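Local coordinates for protein hydrolase, isochorismatase family (PDB 4L07) that probably hydrolyses the amide of maleamate to maleate and ammonia, as a maleamate amidase of the isochorismatase family, at residues Asp56-Arg59 and Pro64-Phe67. Residues are numbered along the deposited sequence; the frame is centred on the assembly and turned at random.
Sequences DLAR and PVIF
V65 and A58 make the apolar part of this contact. The CG2 methyl of V65 points at the last turn of helix 45-60 and comes to 3.8 Å from the CB of A58, and the same methyl lies 3.9 Å from the backbone N of R59. That reach follows from the valine torsion: with chi1 at 170°, CG1 stands anti to the backbone N, while CG2 sits beside that N and opposite the carbonyl carbon, directed at the helix. R59 adds its CB, 4.3 Å from V65 CG2, so one methyl is set against two successive helix residues. I24 of the neighbouring strand 22-27 touches both A58 and V65.

In the chain, helix 45-60 turns back through a few residues into strand 65-70, which runs parallel to strand 22-27: strand 22-27, helix 45-60 and strand 65-70 form a beta-alpha-beta crossover of the alpha/beta isochorismatase fold, the two parallel strands being neighbours in a sheet with helices packed against it. Backbone hydrogen bonds tie I66 to I24 and V26, and F67 to V112 and V114.

The polar part belongs to R59. Its NH1 bonds D56 OD1, one turn earlier, at 3.0 Å and 156°; the oxygen is approached on its anti side, somewhat out of the carboxylate plane, and it lies almost in the guanidinium plane. D56 has a second partner in K52, which pairs with OD2; R59 NH2 forms a salt bridge to D111, and D56 at NH1 and D111 at NH2 probably limit the rotation of the guanidinium. Held this way, the group meets the F67 ring edge to edge, NH2 lying 4.5 Å from CE1, a loose approach with neither flat group covering the other.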
loop_
_atom_site.group_PDB
_atom_site.type_symbol
_atom_site.label_atom_id
_atom_site.label_comp_id
_atom_site.label_asym_id
_atom_site.label_seq_id
_atom_site.Cartn_x
_atom_site.Cartn_y
_atom_site.Cartn_z
ATOM N N ASP A 56 -21.896 -20.070 1.693
ATOM C CA ASP A 56 -22.058 -21.516 1.919
ATOM C C ASP A 56 -21.618 -22.351 0.719
ATOM O O ASP A 56 -20.941 -23.369 0.885
ATOM C CB ASP A 56 -23.496 -21.871 2.324
ATOM C CG ASP A 56 -23.829 -21.447 3.744
ATOM O OD1 ASP A 56 -22.938 -20.935 4.454
ATOM O OD2 ASP A 56 -24.993 -21.620 4.164
ATOM N N LEU A 57 -21.993 -21.915 -0.486
ATOM C CA LEU A 57 -21.585 -22.600 -1.709
ATOM C C LEU A 57 -20.073 -22.486 -1.920
ATOM O O LEU A 57 -19.394 -23.493 -2.109
ATOM C CB LEU A 57 -22.320 -22.035 -2.929
ATOM C CG LEU A 57 -22.751 -22.920 -4.116
ATOM C CD1 LEU A 57 -22.680 -22.129 -5.413
ATOM C CD2 LEU A 57 -22.000 -24.240 -4.257
ATOM N N ALA A 58 -19.553 -21.258 -1.887
ATOM C CA ALA A 58 -18.121 -21.022 -2.100
ATOM C C ALA A 58 -17.253 -21.809 -1.120
ATOM O O ALA A 58 -16.266 -22.445 -1.521
ATOM C CB ALA A 58 -17.805 -19.534 -2.005
ATOM N N ARG A 59 -17.627 -21.765 0.156
ATOM C CA ARG A 59 -16.891 -22.458 1.210
ATOM C C ARG A 59 -16.840 -23.962 0.944
ATOM O O ARG A 59 -15.776 -24.579 1.040
ATOM C CB ARG A 59 -17.519 -22.177 2.577
ATOM C CG ARG A 59 -16.578 -22.387 3.755
ATOM C CD ARG A 59 -17.315 -22.333 5.086
ATOM N NE ARG A 59 -17.732 -20.976 5.450
ATOM C CZ ARG A 59 -18.964 -20.491 5.308
ATOM N NH1 ARG A 59 -19.931 -21.247 4.798
ATOM N NH2 ARG A 59 -19.231 -19.242 5.678
ATOM N N PRO A 64 -11.906 -19.300 -1.404
ATOM C CA PRO A 64 -11.752 -18.443 -0.225
ATOM C C PRO A 64 -12.993 -17.607 0.089
ATOM O O PRO A 64 -13.616 -17.048 -0.814
ATOM C CB PRO A 64 -10.569 -17.545 -0.596
ATOM C CG PRO A 64 -9.763 -18.390 -1.521
ATOM C CD PRO A 64 -10.776 -19.143 -2.341
ATOM N N VAL A 65 -13.347 -17.553 1.367
ATOM C CA VAL A 65 -14.432 -16.702 1.867
ATOM C C VAL A 65 -13.845 -15.859 2.989
ATOM O O VAL A 65 -13.413 -16.399 4.005
ATOM C CB VAL A 65 -15.618 -17.531 2.415
ATOM C CG1 VAL A 65 -16.623 -16.634 3.141
ATOM C CG2 VAL A 65 -16.298 -18.310 1.296
ATOM N N ILE A 66 -13.812 -14.542 2.796
ATOM C CA ILE A 66 -13.171 -13.627 3.748
ATOM C C ILE A 66 -14.137 -12.520 4.187
ATOM O O ILE A 66 -14.723 -11.829 3.346
ATOM C CB ILE A 66 -11.884 -13.006 3.154
ATOM C CG1 ILE A 66 -10.886 -14.105 2.769
ATOM C CG2 ILE A 66 -11.236 -12.042 4.146
ATOM C CD1 ILE A 66 -9.785 -13.643 1.836
ATOM N N PHE A 67 -14.304 -12.372 5.502
ATOM C CA PHE A 67 -15.138 -11.321 6.090
ATOM C C PHE A 67 -14.280 -10.157 6.562
ATOM O O PHE A 67 -13.167 -10.361 7.043
ATOM C CB PHE A 67 -15.906 -11.867 7.299
ATOM C CG PHE A 67 -16.935 -12.907 6.956
ATOM C CD1 PHE A 67 -16.567 -14.230 6.709
ATOM C CD2 PHE A 67 -18.285 -12.569 6.908
ATOM C CE1 PHE A 67 -17.522 -15.189 6.394
ATOM C CE2 PHE A 67 -19.247 -13.524 6.599
ATOM C CZ PHE A 67 -18.864 -14.832 6.338
#